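Local atomic coordinates of putative D-alanine N-acetyltransferase of GNAT family (Desulfovibrio desulfuricans subsp. desulfuricans, PDB entry 2R7H), a protein that probably transfers an acyl group, most likely acetyl, from a coenzyme A thioester to an acceptor, as GNAT-family acetyltransferases do. Residues 65-73 and 81-89; 90-98 and 123-133. All blocks are in the same frame, centred on the assembly; numbering follows the deposited sequence.

Interaction 1 (65-73 and 81-89); sequences ACGYHFVFA and GYACYGPTP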
# COMPACT_ATOMS: atom_id res chain seq x y z
N ALA B 65 -15.67 -7.27 -4.32
CA ALA B 65 -15.63 -6.09 -3.46
C ALA B 65 -14.39 -5.89 -2.61
O ALA B 65 -13.99 -4.75 -2.36
N CYS B 66 -13.77 -6.97 -2.15
CA CYS B 66 -12.55 -6.87 -1.35
C CYS B 66 -11.31 -6.36 -2.17
O CYS B 66 -10.31 -5.93 -1.59
CB CYS B 66 -12.22 -8.22 -0.72
SG CYS B 66 -11.72 -9.48 -1.98
N GLY B 67 -11.37 -6.41 -3.50
CA GLY B 67 -10.27 -5.95 -4.34
C GLY B 67 -9.09 -6.92 -4.48
O GLY B 67 -8.00 -6.50 -4.88
N TYR B 68 -9.32 -8.19 -4.16
CA TYR B 68 -8.31 -9.23 -4.26
C TYR B 68 -8.84 -10.26 -5.26
O TYR B 68 -9.91 -10.83 -5.07
CB TYR B 68 -8.01 -9.88 -2.90
CG TYR B 68 -7.50 -8.89 -1.90
CD1 TYR B 68 -6.29 -8.25 -2.14
CD2 TYR B 68 -8.18 -8.60 -0.73
CE1 TYR B 68 -5.78 -7.31 -1.28
CE2 TYR B 68 -7.68 -7.64 0.17
CZ TYR B 68 -6.47 -7.00 -0.14
OH TYR B 68 -5.90 -6.06 0.69
N HIS B 69 -8.07 -10.47 -6.31
CA HIS B 69 -8.36 -11.40 -7.38
C HIS B 69 -7.33 -12.50 -7.34
O HIS B 69 -6.20 -12.30 -6.87
CB HIS B 69 -8.31 -10.65 -8.70
CG HIS B 69 -9.31 -9.56 -8.79
ND1 HIS B 69 -10.50 -9.71 -9.46
CD2 HIS B 69 -9.36 -8.34 -8.21
CE1 HIS B 69 -11.20 -8.59 -9.36
NE2 HIS B 69 -10.53 -7.75 -8.60
N PHE B 70 -7.72 -13.65 -7.89
CA PHE B 70 -6.93 -14.87 -7.88
C PHE B 70 -6.96 -15.64 -9.19
O PHE B 70 -7.97 -15.61 -9.88
CB PHE B 70 -7.53 -15.83 -6.83
CG PHE B 70 -7.50 -15.30 -5.43
CD1 PHE B 70 -8.55 -14.54 -4.94
CD2 PHE B 70 -6.40 -15.50 -4.64
CE1 PHE B 70 -8.51 -14.01 -3.65
CE2 PHE B 70 -6.36 -14.97 -3.37
CZ PHE B 70 -7.42 -14.22 -2.88
N VAL B 71 -5.84 -16.31 -9.50
CA VAL B 71 -5.76 -17.26 -10.65
C VAL B 71 -5.13 -18.50 -9.99
O VAL B 71 -4.00 -18.43 -9.50
CB VAL B 71 -4.85 -16.84 -11.85
CG1 VAL B 71 -4.87 -17.97 -12.90
CG2 VAL B 71 -5.28 -15.49 -12.46
N PHE B 72 -5.90 -19.58 -9.88
CA PHE B 72 -5.44 -20.83 -9.28
C PHE B 72 -5.07 -21.83 -10.37
O PHE B 72 -5.87 -22.05 -11.25
CB PHE B 72 -6.55 -21.45 -8.42
CG PHE B 72 -7.10 -20.53 -7.35
CD1 PHE B 72 -6.37 -20.27 -6.21
CD2 PHE B 72 -8.36 -19.96 -7.48
CE1 PHE B 72 -6.87 -19.44 -5.23
CE2 PHE B 72 -8.88 -19.14 -6.50
CZ PHE B 72 -8.12 -18.88 -5.37
N ALA B 73 -3.86 -22.39 -10.34
CA ALA B 73 -3.42 -23.42 -11.30
C ALA B 73 -3.70 -24.77 -10.61
O ALA B 73 -3.17 -25.03 -9.52
CB ALA B 73 -1.92 -23.26 -11.60
N GLY B 81 -0.35 -24.27 -7.77
CA GLY B 81 0.09 -22.94 -7.41
C GLY B 81 -0.99 -21.90 -7.68
O GLY B 81 -2.11 -22.22 -8.07
N TYR B 82 -0.67 -20.64 -7.43
CA TYR B 82 -1.65 -19.59 -7.66
C TYR B 82 -0.99 -18.22 -7.64
O TYR B 82 0.17 -18.08 -7.22
CB TYR B 82 -2.78 -19.62 -6.60
CG TYR B 82 -2.48 -18.93 -5.30
CD1 TYR B 82 -1.49 -19.41 -4.45
CD2 TYR B 82 -3.21 -17.83 -4.90
CE1 TYR B 82 -1.20 -18.76 -3.27
CE2 TYR B 82 -2.93 -17.18 -3.72
CZ TYR B 82 -1.93 -17.64 -2.92
OH TYR B 82 -1.68 -16.99 -1.73
N ALA B 83 -1.75 -17.23 -8.11
CA ALA B 83 -1.33 -15.83 -8.13
C ALA B 83 -2.45 -15.04 -7.43
O ALA B 83 -3.63 -15.41 -7.55
CB ALA B 83 -1.16 -15.35 -9.50
N CYS B 84 -2.08 -14.01 -6.69
CA CYS B 84 -2.99 -13.13 -5.95
C CYS B 84 -2.65 -11.71 -6.45
O CYS B 84 -1.47 -11.30 -6.53
CB CYS B 84 -2.75 -13.24 -4.43
SG CYS B 84 -3.90 -12.15 -3.55
N TYR B 85 -3.66 -10.95 -6.83
CA TYR B 85 -3.42 -9.61 -7.35
C TYR B 85 -4.67 -8.73 -7.21
O TYR B 85 -5.71 -9.20 -6.83
CB TYR B 85 -2.99 -9.70 -8.84
CG TYR B 85 -4.10 -10.03 -9.78
CD1 TYR B 85 -4.52 -11.32 -9.99
CD2 TYR B 85 -4.78 -9.00 -10.44
CE1 TYR B 85 -5.57 -11.57 -10.83
CE2 TYR B 85 -5.79 -9.24 -11.27
CZ TYR B 85 -6.20 -10.51 -11.47
OH TYR B 85 -7.25 -10.70 -12.31
N GLY B 86 -4.55 -7.45 -7.53
CA GLY B 86 -5.72 -6.59 -7.41
C GLY B 86 -5.50 -5.17 -7.85
O GLY B 86 -4.37 -4.74 -8.01
N PRO B 87 -6.60 -4.43 -8.07
CA PRO B 87 -6.35 -3.03 -8.47
C PRO B 87 -5.77 -2.19 -7.34
O PRO B 87 -6.12 -2.36 -6.16
CB PRO B 87 -7.73 -2.52 -8.84
CG PRO B 87 -8.68 -3.34 -7.95
CD PRO B 87 -8.04 -4.72 -8.01
N THR B 88 -4.86 -1.30 -7.68
CA THR B 88 -4.27 -0.46 -6.66
C THR B 88 -5.28 0.64 -6.24
O THR B 88 -5.84 1.32 -7.11
CB THR B 88 -3.03 0.23 -7.21
OG1 THR B 88 -2.17 -0.78 -7.76
CG2 THR B 88 -2.34 0.95 -6.10
N PRO B 89 -5.55 0.77 -4.94
CA PRO B 89 -6.46 1.81 -4.49
C PRO B 89 -6.06 3.19 -4.94
O PRO B 89 -4.87 3.47 -5.08
CB PRO B 89 -6.34 1.75 -2.95
CG PRO B 89 -5.89 0.39 -2.63
CD PRO B 89 -5.11 -0.09 -3.81
O HOH W 1 -6.13 -4.42 -4.56
O HOH W 2 -8.42 -12.90 -11.93
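Phe70, Phe72, Tyr82 and Cys84 form the tightly packed side of this antiparallel hairpin, where strands 69-73 and 81-87 run with their axes 4.6 Å apart. The Phe70 and Tyr82 rings lie side by side and point the same way, each reaching the other's edge, with Phe70 CD2 4.0 Å from Tyr82 CD2. Tyr82 CG sits between its backbone N and carbonyl carbon (chi1 83°), which brings its ring alongside both phenylalanines; Phe72 CD1 meets Tyr82 CB at 3.7 Å. Beyond Phe70, Cys84 SG approaches the ring obliquely in a sulfur-aromatic contact, 3.7 Å from Phe70 CE2. Helices 30-41 and 46-61 cover this face, and the Tyr82 hydroxyl is hydrogen-bonded to Trp99.

On the other face, helix 111-125 covers the side of Ala83 and Tyr85. The His69 and Tyr85 rings are nearly parallel but slid apart, with little overlap; instead His69 CB stands over one face of the Tyr85 ring, 3.5 Å from CZ, as a CH-pi contact. Water 2 lies 2.5 Å from Tyr85 OH and donates a weak bond to the carbonyl of Phe70. The looser, solvent-touched part is the end at Gly67, His69 and Pro87, where water 1 donates to both Gly67 O and Pro87 O, bridging backbones that no longer pair directly.

Between the faces, hydrogen-bonded pairs His69-Tyr85 and Val71-Ala83 each exchange two backbone bonds, the shortest being His69 N to Tyr85 O at 2.7 Å. The Ala73-Gly81 pair has one good bond, Ala73 N to Gly81 O, and a weak return bond of 3.4 Å from Gly81 N to Ala73 O. The chemistry thus implies a hairpin held in register by its main chain, with an apolar aromatic face against the helices and water taking over as the strands separate.

Interaction 2 (90-98 and 123-133); sequences ATEGTYDLY and VRLTGGRLLFA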
# COMPACT_ATOMS: atom_id res chain seq x y z
N ALA B 90 -7.05 4.02 -5.23
CA ALA B 90 -6.87 5.41 -5.63
C ALA B 90 -6.12 5.61 -6.95
O ALA B 90 -5.43 6.60 -7.10
CB ALA B 90 -6.17 6.18 -4.47
N THR B 91 -6.27 4.69 -7.89
CA THR B 91 -5.57 4.80 -9.17
C THR B 91 -6.52 4.35 -10.27
O THR B 91 -7.53 3.74 -9.98
CB THR B 91 -4.35 3.83 -9.24
OG1 THR B 91 -4.79 2.49 -9.50
CG2 THR B 91 -3.48 3.92 -7.99
N GLU B 92 -6.18 4.69 -11.51
CA GLU B 92 -6.94 4.32 -12.73
C GLU B 92 -6.04 3.41 -13.52
O GLU B 92 -5.01 3.85 -13.96
CB GLU B 92 -7.30 5.59 -13.56
CG GLU B 92 -7.80 5.41 -15.06
CD GLU B 92 -6.68 5.39 -16.17
OE1 GLU B 92 -6.06 6.47 -16.50
OE2 GLU B 92 -6.48 4.31 -16.77
N GLY B 93 -6.38 2.14 -13.66
CA GLY B 93 -5.57 1.23 -14.48
C GLY B 93 -4.25 0.71 -13.95
O GLY B 93 -3.45 0.18 -14.73
N THR B 94 -4.00 0.86 -12.64
CA THR B 94 -2.78 0.33 -12.02
C THR B 94 -3.20 -0.82 -11.12
O THR B 94 -4.20 -0.71 -10.44
CB THR B 94 -2.02 1.39 -11.26
OG1 THR B 94 -1.60 2.39 -12.19
CG2 THR B 94 -0.74 0.83 -10.64
N TYR B 95 -2.42 -1.89 -11.16
CA TYR B 95 -2.66 -3.11 -10.40
C TYR B 95 -1.39 -3.56 -9.69
O TYR B 95 -0.31 -3.30 -10.14
CB TYR B 95 -3.09 -4.24 -11.38
CG TYR B 95 -4.48 -4.03 -11.94
CD1 TYR B 95 -4.72 -3.10 -12.94
CD2 TYR B 95 -5.55 -4.75 -11.44
CE1 TYR B 95 -6.02 -2.86 -13.41
CE2 TYR B 95 -6.82 -4.53 -11.89
CZ TYR B 95 -7.05 -3.59 -12.88
OH TYR B 95 -8.33 -3.40 -13.33
N ASP B 96 -1.58 -4.25 -8.59
CA ASP B 96 -0.50 -4.84 -7.85
C ASP B 96 -0.56 -6.36 -7.89
O ASP B 96 -1.61 -6.93 -7.67
CB ASP B 96 -0.52 -4.44 -6.40
CG ASP B 96 -0.06 -3.02 -6.19
OD1 ASP B 96 1.12 -2.71 -6.45
OD2 ASP B 96 -0.87 -2.26 -5.68
N LEU B 97 0.57 -6.99 -8.22
CA LEU B 97 0.69 -8.45 -8.14
C LEU B 97 1.20 -8.66 -6.71
O LEU B 97 2.30 -8.25 -6.41
CB LEU B 97 1.76 -9.00 -9.13
CG LEU B 97 2.00 -10.53 -9.07
CD1 LEU B 97 0.72 -11.39 -9.42
CD2 LEU B 97 3.16 -10.86 -10.04
N TYR B 98 0.40 -9.27 -5.84
CA TYR B 98 0.76 -9.51 -4.43
C TYR B 98 1.81 -10.64 -4.38
O TYR B 98 2.89 -10.43 -3.82
CB TYR B 98 -0.52 -9.64 -3.56
CG TYR B 98 -1.43 -8.38 -3.70
CD1 TYR B 98 -0.93 -7.12 -3.42
CD2 TYR B 98 -2.80 -8.45 -4.04
CE1 TYR B 98 -1.71 -5.94 -3.56
CE2 TYR B 98 -3.61 -7.26 -4.18
CZ TYR B 98 -3.05 -6.00 -3.93
OH TYR B 98 -3.76 -4.75 -4.03
N VAL B 123 -5.78 -8.41 -16.21
CA VAL B 123 -5.53 -7.00 -15.98
C VAL B 123 -5.74 -6.25 -17.30
O VAL B 123 -6.33 -5.17 -17.31
CB VAL B 123 -4.13 -6.76 -15.37
CG1 VAL B 123 -3.73 -5.31 -15.47
CG2 VAL B 123 -4.08 -7.26 -13.93
N ARG B 124 -5.21 -6.77 -18.40
CA ARG B 124 -5.48 -6.16 -19.69
C ARG B 124 -6.99 -6.04 -19.99
O ARG B 124 -7.45 -4.98 -20.43
CB ARG B 124 -4.82 -6.94 -20.81
CG ARG B 124 -3.38 -6.69 -20.92
CD ARG B 124 -2.68 -7.61 -21.92
NE ARG B 124 -1.30 -7.14 -22.11
CZ ARG B 124 -0.32 -7.82 -22.71
NH1 ARG B 124 -0.45 -9.11 -23.06
NH2 ARG B 124 0.87 -7.22 -22.83
N LEU B 125 -7.75 -7.10 -19.74
CA LEU B 125 -9.21 -7.05 -19.99
C LEU B 125 -10.02 -6.01 -19.25
O LEU B 125 -11.03 -5.55 -19.76
CB LEU B 125 -9.89 -8.41 -19.78
CG LEU B 125 -9.91 -9.32 -21.01
CD1 LEU B 125 -8.52 -9.45 -21.65
CD2 LEU B 125 -10.51 -10.65 -20.63
N THR B 126 -9.59 -5.64 -18.06
CA THR B 126 -10.28 -4.67 -17.26
C THR B 126 -9.77 -3.28 -17.53
O THR B 126 -10.13 -2.37 -16.81
CB THR B 126 -10.17 -5.02 -15.77
OG1 THR B 126 -8.79 -5.07 -15.40
CG2 THR B 126 -10.77 -6.37 -15.51
N GLY B 127 -8.93 -3.11 -18.56
CA GLY B 127 -8.39 -1.82 -18.95
C GLY B 127 -7.11 -1.39 -18.27
O GLY B 127 -6.73 -0.21 -18.37
N GLY B 128 -6.39 -2.31 -17.64
CA GLY B 128 -5.17 -1.96 -16.95
C GLY B 128 -4.02 -1.56 -17.86
O GLY B 128 -3.89 -2.08 -18.97
N ARG B 129 -3.23 -0.60 -17.37
CA ARG B 129 -2.05 -0.08 -18.03
C ARG B 129 -0.78 -0.62 -17.40
O ARG B 129 0.18 -0.86 -18.11
CB ARG B 129 -1.99 1.45 -17.84
CG ARG B 129 -3.24 2.21 -18.29
CD ARG B 129 -3.24 3.70 -17.92
NE ARG B 129 -3.16 3.90 -16.47
CZ ARG B 129 -2.08 4.28 -15.80
NH1 ARG B 129 -0.93 4.57 -16.41
NH2 ARG B 129 -2.14 4.42 -14.49
N LEU B 130 -0.77 -0.76 -16.06
CA LEU B 130 0.41 -1.18 -15.30
C LEU B 130 0.18 -2.26 -14.30
O LEU B 130 -0.86 -2.31 -13.71
CB LEU B 130 0.92 0.03 -14.49
CG LEU B 130 1.42 1.23 -15.31
CD1 LEU B 130 1.60 2.50 -14.41
CD2 LEU B 130 2.65 0.76 -15.95
N LEU B 131 1.19 -3.10 -14.11
CA LEU B 131 1.16 -4.15 -13.09
C LEU B 131 2.45 -3.96 -12.33
O LEU B 131 3.53 -4.00 -12.94
CB LEU B 131 1.13 -5.56 -13.66
CG LEU B 131 1.11 -6.72 -12.65
CD1 LEU B 131 -0.10 -6.62 -11.76
CD2 LEU B 131 1.15 -8.12 -13.33
N PHE B 132 2.32 -3.74 -11.02
CA PHE B 132 3.46 -3.58 -10.16
C PHE B 132 3.66 -4.79 -9.26
O PHE B 132 2.71 -5.40 -8.85
CB PHE B 132 3.35 -2.32 -9.29
CG PHE B 132 3.53 -1.05 -10.05
CD1 PHE B 132 4.80 -0.61 -10.37
CD2 PHE B 132 2.45 -0.33 -10.50
CE1 PHE B 132 4.96 0.54 -11.06
CE2 PHE B 132 2.59 0.78 -11.20
CZ PHE B 132 3.86 1.25 -11.48
N ALA B 133 4.93 -5.14 -9.02
CA ALA B 133 5.33 -6.21 -8.09
C ALA B 133 6.43 -5.66 -7.18
O ALA B 133 7.35 -5.02 -7.63
CB ALA B 133 5.82 -7.49 -8.83
O HOH W 3 -8.32 -0.93 -15.15
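Gly93 O opens the backbone pairing by accepting from both Arg129 N (2.8 Å) and Leu130 N (3.1 Å), and from there strands 94-98 and 130-133 run parallel, their axes inclined by 32°. Tyr95 continues the ladder, its N bonding to Leu130 O and its O accepting from Phe132 N; Leu97 N then reaches Phe132 O at 2.7 Å.

Arg129 bends at chi3 (-60°) to lay its guanidinium edge against Glu92 O, gripping that one oxygen side-on through NE and NH2. This is the firm hold; the salt bridge from NE to Glu92 OE2 is long and doubtful, since Glu92 is modelled in two conformers. Thr94 CG2 meets the edge of the Phe132 ring, while Thr94 OG1 bonds to the second subunit at Phe162 O.

On the opposite face, Val123 CG1 lies over the Tyr95 ring, 3.5 Å from CD1, and Tyr95 OH comes within 2.7 Å of Thr126 OG1; water 3 links this hydroxyl to Thr126 O. Leu131 CD1 fills in beside Tyr95 CB and Leu97 CB. Gly127, with positive phi, ends helix 111-125 in a Schellman motif, leading into the second strand of a beta-alpha-beta crossover within the GNAT fold.

Overall arrangement
Interactions 1 and 2 share one mixed sheet and meet where strands 78-87 and 94-102 are neighbours: Cys84 O lies 2.8 Å from Tyr98 N, a probable hydrogen bond, and Thr88 OG1 pairs with Asp96 OD2. Interaction 1 is mostly buried and local, an antiparallel hairpin with an aromatic face under helices. Interaction 2 is only partly buried and joins parallel strands across a helical connection, with polar and charged groups on its solvent side and at the second subunit. Helix 111-125 packs on residues of both. Tyr68 and Tyr98, one from each contact, bring their rings together and, with Trp99, line the pocket occupied by 2-ethoxyethanol, which probably comes from the crystallisation liquor.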